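PDB 5FU5: Cbm77-rfpl from Ruminococcus flavefaciens, which probably binds plant cell-wall polysaccharide, most likely pectin, as a non-catalytic carbohydrate-binding module of a cellulosomal enzyme. Local coordinates for residues A[11-16]-A[41-46]; A[52-57]-A[98-103]; A[75-80]-A[89-94]. All blocks are in the same frame, centred on the assembly; numbering follows the deposited sequence. Where two conformers were deposited one is given.

Contact 1: A[11-16]-A[41-46]; sequences DFTANG and TLTQCL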
# COMPACT_ATOMS: atom_id res chain seq x y z
N ASP A 11 4.22 6.89 3.47
CA ASP A 11 3.44 8.00 2.98
C ASP A 11 4.13 8.45 1.70
O ASP A 11 5.32 8.93 1.72
CB ASP A 11 3.43 9.09 4.08
CG ASP A 11 2.79 10.37 3.68
OD1 ASP A 11 2.63 10.67 2.49
OD2 ASP A 11 2.49 11.17 4.63
N PHE A 12 3.47 8.25 0.55
CA PHE A 12 4.07 8.62 -0.72
C PHE A 12 4.26 10.11 -0.98
O PHE A 12 5.06 10.48 -1.82
CB PHE A 12 3.29 7.96 -1.91
CG PHE A 12 3.51 6.48 -2.01
CD1 PHE A 12 4.60 5.92 -2.68
CD2 PHE A 12 2.61 5.62 -1.39
CE1 PHE A 12 4.75 4.54 -2.73
CE2 PHE A 12 2.79 4.27 -1.46
CZ PHE A 12 3.86 3.72 -2.12
N THR A 13 3.48 10.94 -0.29
CA THR A 13 3.66 12.39 -0.36
C THR A 13 4.91 12.83 0.40
O THR A 13 5.73 13.52 -0.14
CB THR A 13 2.41 13.14 0.13
OG1 THR A 13 1.25 12.75 -0.65
CG2 THR A 13 2.60 14.62 -0.03
N ALA A 14 5.07 12.37 1.64
CA ALA A 14 6.20 12.79 2.46
C ALA A 14 7.52 12.20 1.99
O ALA A 14 8.54 12.86 2.08
CB ALA A 14 5.98 12.43 3.90
N ASN A 15 7.48 10.94 1.50
CA ASN A 15 8.70 10.16 1.32
C ASN A 15 8.87 9.54 -0.06
O ASN A 15 9.81 8.79 -0.29
CB ASN A 15 8.84 9.09 2.41
CG ASN A 15 9.03 9.69 3.80
OD1 ASN A 15 8.19 9.54 4.69
ND2 ASN A 15 10.11 10.42 3.98
N GLY A 16 7.98 9.86 -0.99
CA GLY A 16 8.21 9.41 -2.38
C GLY A 16 8.29 7.90 -2.45
O GLY A 16 7.39 7.21 -1.94
N THR A 41 -4.87 14.91 3.93
CA THR A 41 -5.09 14.99 2.49
C THR A 41 -3.77 14.74 1.79
O THR A 41 -2.81 15.51 1.92
CB THR A 41 -5.74 16.30 2.04
OG1 THR A 41 -7.04 16.40 2.66
CG2 THR A 41 -5.89 16.37 0.50
N LEU A 42 -3.70 13.63 1.05
CA LEU A 42 -2.52 13.15 0.40
C LEU A 42 -2.59 13.46 -1.09
O LEU A 42 -3.65 13.35 -1.71
CB LEU A 42 -2.35 11.64 0.66
CG LEU A 42 -2.28 11.26 2.15
CD1 LEU A 42 -2.38 9.77 2.32
CD2 LEU A 42 -0.99 11.77 2.78
N THR A 43 -1.47 13.85 -1.68
CA THR A 43 -1.47 14.43 -3.05
C THR A 43 -0.52 13.80 -4.05
O THR A 43 -0.70 14.01 -5.26
CB THR A 43 -1.12 15.94 -2.98
OG1 THR A 43 0.13 16.10 -2.31
CG2 THR A 43 -2.26 16.69 -2.22
N GLN A 44 0.52 13.09 -3.58
CA GLN A 44 1.48 12.46 -4.47
C GLN A 44 1.33 10.96 -4.32
O GLN A 44 1.45 10.42 -3.22
CB GLN A 44 2.92 12.89 -4.19
CG GLN A 44 3.94 12.19 -5.06
CD GLN A 44 5.33 12.67 -4.77
OE1 GLN A 44 5.91 12.36 -3.70
NE2 GLN A 44 5.87 13.40 -5.69
N CYS A 45 1.07 10.27 -5.45
CA CYS A 45 0.84 8.83 -5.43
C CYS A 45 1.90 8.07 -6.19
O CYS A 45 2.64 8.65 -6.99
CB CYS A 45 -0.52 8.57 -6.07
SG CYS A 45 -0.69 9.11 -7.79
N LEU A 46 1.91 6.75 -5.96
CA LEU A 46 2.55 5.78 -6.82
C LEU A 46 1.47 5.33 -7.84
O LEU A 46 0.40 4.87 -7.44
CB LEU A 46 3.06 4.62 -6.01
CG LEU A 46 3.94 3.60 -6.75
CD1 LEU A 46 5.33 4.19 -6.90
CD2 LEU A 46 3.95 2.28 -6.01
O HOH W 1 0.40 10.21 -0.79
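Leu-46 covers one face of the Phe-12 ring: its CB stands 4.0 Å from the Phe-12 centroid and 24° off the ring normal, a CH-pi contact displaced toward the rim, where Phe-12 CE1 lies 3.7 Å from Leu-46 CB. The same ring meets His-10 edge-to-face, and Ile-24, Leu-28, Leu-108 and Met-111 also touch it. A single helical turn, residues 12-15, thus sends an aromatic group into the margin of the beta-sandwich core. The turn is weakly bonded and N-capped by Asp-11, whose OD1 accepts from Ala-14 N at 3.1 Å, met from well above the carboxylate plane (71° out of it), and more weakly from Thr-13 N. Asp-11 OD1 also rests 3.8 Å from Leu-42 CD2. Thr-13 faces the break in strand 40-47, with OG1 set opposite its carbonyl carbon and beside its backbone N. There OG1 accepts two backbone N-H groups of the interrupted strand: Gln-44 N at 3.0 Å and almost straight (169°), and Thr-43 N at 3.1 Å. With a valine here, the N-H groups of Thr-43 and Gln-44 would probably be left without this shared acceptor. A bridging water accepts from Thr-13 OG1 at 2.7 Å and donates to Gln-44 O, also at 2.7 Å.

Contact 2: A[52-57]-A[98-103]; sequences TSISFT and HTITKA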
# COMPACT_ATOMS: atom_id res chain seq x y z
N THR A 52 5.03 -1.87 -12.08
CA THR A 52 5.13 -1.41 -10.68
C THR A 52 5.14 -2.57 -9.72
O THR A 52 4.36 -3.56 -9.86
CB THR A 52 3.94 -0.50 -10.36
OG1 THR A 52 3.88 0.54 -11.32
CG2 THR A 52 4.01 0.07 -8.98
N SER A 53 5.99 -2.48 -8.69
CA SER A 53 5.99 -3.48 -7.62
C SER A 53 6.44 -2.91 -6.31
O SER A 53 7.25 -1.96 -6.26
CB SER A 53 6.83 -4.70 -7.95
OG SER A 53 8.20 -4.36 -7.99
N ILE A 54 5.84 -3.42 -5.26
CA ILE A 54 6.26 -3.10 -3.89
C ILE A 54 6.48 -4.43 -3.19
O ILE A 54 5.53 -5.26 -3.10
CB ILE A 54 5.21 -2.29 -3.14
CG1 ILE A 54 4.88 -1.00 -3.88
CG2 ILE A 54 5.68 -2.02 -1.73
CD1 ILE A 54 3.50 -0.51 -3.58
N SER A 55 7.71 -4.66 -2.71
CA SER A 55 8.04 -5.83 -1.95
C SER A 55 8.37 -5.49 -0.51
O SER A 55 8.88 -4.41 -0.22
CB SER A 55 9.22 -6.52 -2.60
OG SER A 55 8.90 -6.80 -3.95
N PHE A 56 8.11 -6.43 0.38
CA PHE A 56 8.45 -6.33 1.79
C PHE A 56 8.40 -7.71 2.41
O PHE A 56 7.76 -8.62 1.86
CB PHE A 56 7.54 -5.38 2.55
CG PHE A 56 6.10 -5.81 2.62
CD1 PHE A 56 5.25 -5.57 1.56
CD2 PHE A 56 5.59 -6.43 3.75
CE1 PHE A 56 3.90 -5.90 1.64
CE2 PHE A 56 4.24 -6.80 3.82
CZ PHE A 56 3.41 -6.55 2.76
N THR A 57 9.05 -7.84 3.56
CA THR A 57 9.02 -9.04 4.37
C THR A 57 8.27 -8.73 5.66
O THR A 57 8.69 -7.88 6.46
CB THR A 57 10.42 -9.60 4.62
OG1 THR A 57 11.07 -9.91 3.39
CG2 THR A 57 10.35 -10.91 5.47
N HIS A 98 6.30 -10.70 0.68
CA HIS A 98 5.09 -10.34 -0.09
C HIS A 98 5.40 -9.32 -1.17
O HIS A 98 6.36 -8.56 -1.07
CB HIS A 98 4.01 -9.78 0.84
CG HIS A 98 3.65 -10.74 1.92
ND1 HIS A 98 2.91 -11.88 1.68
CD2 HIS A 98 3.96 -10.77 3.23
CE1 HIS A 98 2.77 -12.56 2.80
NE2 HIS A 98 3.43 -11.92 3.76
N THR A 99 4.54 -9.27 -2.17
CA THR A 99 4.69 -8.38 -3.30
C THR A 99 3.34 -7.84 -3.74
O THR A 99 2.39 -8.61 -3.91
CB THR A 99 5.37 -9.09 -4.50
OG1 THR A 99 6.47 -9.89 -4.05
CG2 THR A 99 5.88 -8.09 -5.55
N ILE A 100 3.29 -6.52 -3.94
CA ILE A 100 2.10 -5.83 -4.43
C ILE A 100 2.40 -5.41 -5.87
O ILE A 100 3.43 -4.76 -6.15
CB ILE A 100 1.79 -4.59 -3.58
CG1 ILE A 100 1.73 -4.94 -2.07
CG2 ILE A 100 0.53 -3.89 -4.10
CD1 ILE A 100 1.92 -3.70 -1.17
N THR A 101 1.49 -5.75 -6.79
CA THR A 101 1.62 -5.39 -8.19
C THR A 101 0.23 -4.90 -8.71
O THR A 101 -0.78 -4.89 -7.97
CB THR A 101 2.12 -6.61 -9.00
OG1 THR A 101 1.21 -7.70 -8.78
CG2 THR A 101 3.51 -7.00 -8.58
N LYS A 102 0.20 -4.51 -9.99
CA LYS A 102 -0.98 -3.91 -10.58
C LYS A 102 -2.07 -4.97 -10.83
O LYS A 102 -1.76 -6.09 -11.29
CB LYS A 102 -0.62 -3.25 -11.90
CG LYS A 102 -1.79 -2.60 -12.62
CD LYS A 102 -1.41 -2.05 -13.96
CE LYS A 102 -2.56 -1.38 -14.67
NZ LYS A 102 -2.33 -1.16 -16.12
N ALA A 103 -3.31 -4.60 -10.53
CA ALA A 103 -4.50 -5.27 -11.07
C ALA A 103 -5.06 -4.33 -12.15
O ALA A 103 -4.63 -4.42 -13.30
CB ALA A 103 -5.50 -5.62 -9.97
O HOH W 2 2.61 -4.44 -11.59
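An antiparallel strand pair within the beta-sandwich joins residues 53-57 to 98-101, with Ile-54 opposite Ile-100 and Phe-56 opposite His-98 as hydrogen-bonded pairs; the segment axes approach to 4.6 Å at 165°. The first pair is closed by Ile-100 N to Ile-54 O at 2.7 Å and Ile-54 N to Ile-100 O at 2.9 Å. In the second, His-98 N reaches Phe-56 O at 2.8 Å, while Phe-56 N meets His-98 O at 3.1 Å. These four residues also share one face of the sheet, and their side chains pack against one another there. Phe-56 CG sits between its own backbone N and carbonyl carbon (chi1 65°), a setting that lays the ring across the neighbouring strand: His-98 CB lies over one ring face, 3.8 Å from Phe-56 CZ, and Ile-100 CD1 comes to the ring edge, 4.1 Å from Phe-56 CE1. The aromatic planes of Phe-56 and His-98 meet obliquely, at 44°. The imidazole is gripped at both nitrogens, ND1 by Asp-78 OD2 and NE2 by Ala-94 O, which would favour its protonated form. Ser-53, Ser-55, Thr-99 and Thr-101 occupy the other, partly exposed face. Side chains that alternate between a buried face (Ile-54, Phe-56, His-98, Ile-100) and a more exposed one are the usual pattern of an antiparallel strand pair in a beta-sandwich.

Contact 3: A[75-80]-A[89-94]; sequences AKVDGN and ITVDLA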
# COMPACT_ATOMS: atom_id res chain seq x y z
N ALA A 75 -5.67 -4.10 -6.59
CA ALA A 75 -4.25 -4.47 -6.66
C ALA A 75 -4.12 -5.99 -6.59
O ALA A 75 -5.06 -6.69 -6.22
CB ALA A 75 -3.45 -3.86 -5.51
N LYS A 76 -2.95 -6.49 -6.94
CA LYS A 76 -2.61 -7.89 -6.70
C LYS A 76 -1.67 -7.93 -5.52
O LYS A 76 -0.66 -7.19 -5.50
CB LYS A 76 -2.00 -8.55 -7.94
CG LYS A 76 -3.02 -8.77 -9.02
CD LYS A 76 -2.41 -9.50 -10.20
CE LYS A 76 -3.45 -9.71 -11.27
NZ LYS A 76 -2.96 -10.66 -12.33
N VAL A 77 -1.94 -8.83 -4.58
CA VAL A 77 -1.05 -9.08 -3.48
C VAL A 77 -0.65 -10.55 -3.57
O VAL A 77 -1.51 -11.43 -3.59
CB VAL A 77 -1.68 -8.71 -2.12
CG1 VAL A 77 -0.71 -9.05 -0.99
CG2 VAL A 77 -2.02 -7.23 -2.10
N ASP A 78 0.65 -10.81 -3.76
CA ASP A 78 1.17 -12.13 -4.03
C ASP A 78 0.42 -12.80 -5.22
O ASP A 78 0.12 -14.01 -5.18
CB ASP A 78 1.14 -12.98 -2.75
CG ASP A 78 1.92 -12.33 -1.61
OD1 ASP A 78 2.88 -11.60 -1.89
OD2 ASP A 78 1.59 -12.60 -0.46
N GLY A 79 0.13 -12.00 -6.24
CA GLY A 79 -0.54 -12.45 -7.45
C GLY A 79 -2.04 -12.59 -7.38
O GLY A 79 -2.65 -12.92 -8.40
N ASN A 80 -2.65 -12.32 -6.22
CA ASN A 80 -4.10 -12.41 -6.02
C ASN A 80 -4.74 -11.03 -6.06
O ASN A 80 -4.37 -10.14 -5.26
CB ASN A 80 -4.44 -13.13 -4.70
CG ASN A 80 -3.88 -14.54 -4.64
OD1 ASN A 80 -3.23 -14.94 -3.66
ND2 ASN A 80 -4.10 -15.29 -5.66
N ILE A 89 -7.91 -0.89 0.56
CA ILE A 89 -7.72 -2.33 0.52
C ILE A 89 -7.13 -2.78 1.83
O ILE A 89 -6.16 -2.18 2.32
CB ILE A 89 -6.80 -2.75 -0.63
CG1 ILE A 89 -7.51 -2.44 -1.95
CG2 ILE A 89 -6.36 -4.20 -0.48
CD1 ILE A 89 -6.76 -2.83 -3.20
N THR A 90 -7.68 -3.84 2.42
CA THR A 90 -7.08 -4.51 3.55
C THR A 90 -6.88 -5.96 3.20
O THR A 90 -7.76 -6.61 2.61
CB THR A 90 -7.87 -4.42 4.86
OG1 THR A 90 -9.18 -4.93 4.68
CG2 THR A 90 -8.02 -3.02 5.30
N VAL A 91 -5.74 -6.48 3.56
CA VAL A 91 -5.38 -7.87 3.30
C VAL A 91 -4.64 -8.41 4.51
O VAL A 91 -3.64 -7.82 4.93
CB VAL A 91 -4.45 -8.09 2.08
CG1 VAL A 91 -4.40 -9.60 1.76
CG2 VAL A 91 -4.83 -7.29 0.84
N ASP A 92 -5.08 -9.55 5.03
CA ASP A 92 -4.41 -10.21 6.10
C ASP A 92 -3.34 -11.11 5.53
O ASP A 92 -3.61 -11.84 4.58
CB ASP A 92 -5.41 -11.00 6.96
CG ASP A 92 -6.37 -10.09 7.74
OD1 ASP A 92 -6.34 -8.86 7.63
OD2 ASP A 92 -7.18 -10.58 8.47
N LEU A 93 -2.15 -11.07 6.12
CA LEU A 93 -0.96 -11.72 5.62
C LEU A 93 -0.21 -12.52 6.68
O LEU A 93 -0.27 -12.20 7.89
CB LEU A 93 0.01 -10.70 4.97
CG LEU A 93 -0.50 -9.92 3.78
CD1 LEU A 93 0.52 -8.88 3.37
CD2 LEU A 93 -0.85 -10.82 2.60
N ALA A 94 0.42 -13.60 6.23
CA ALA A 94 1.32 -14.37 7.08
C ALA A 94 2.73 -13.75 7.09
O ALA A 94 3.06 -12.91 6.25
CB ALA A 94 1.39 -15.81 6.58
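Ala-75 meets Ile-89 at one end of the contact, its CB 4.2 Å from Ile-89 CD1 and its backbone N 3.8 Å from the same methyl. Val-77 divides its methyls between two partners: CG2 lies 4.1 Å from Val-91 CG2, the two side chains passing in opposite directions, and CG1 touches Leu-93 CD2 at 4.0 Å. The first torsion aims the two branches: CG1 lies anti to the backbone N (chi1 178°) and CG2 anti to the carbonyl carbon. No hydrogen bond crosses the contact, and the segment axes run 9.8 Å apart at 8°, the spacing of facing layers in a beta-sandwich: strand 74-77 pairs in its own layer with 96-101, and strand 88-93 with 62-68. Beyond Val-77 the chain reverses in a type I' turn of a beta hairpin, closed by Val-77 N to Asn-80 O at 2.8 Å and Asn-80 N to Val-77 O at 3.0 Å. Asp-78, the first inner residue of that turn, brings OD2 to 4.3 Å from Leu-93 CD2, but its carboxylate is engaged by strand 96-101, through Thr-99 N at OD1 and His-98 at OD2. Gly-79 follows with positive phi, which by itself favours glycine.

All three contacts are partly buried, but each joins the fold in a different way. Contact 2 is pairing within a layer, held by backbone bonds, its centre about 8 Å from the centre of the chain; contact 3 joins facing layers mainly through aliphatic side chains, with no hydrogen bond across; contact 1, its centre about 11 Å from the same point, docks a helical turn on a broken strand through a hydroxyl, a water and an aromatic face. Contact 3 is nested in the loop closed by contact 2, with Asp-78 N 2.8 Å from Thr-99 O. Leu-46 links contacts 1 and 2, its CD2 packing 3.7 Å from Ile-54 CD1. Contacts 1 and 3 do not touch.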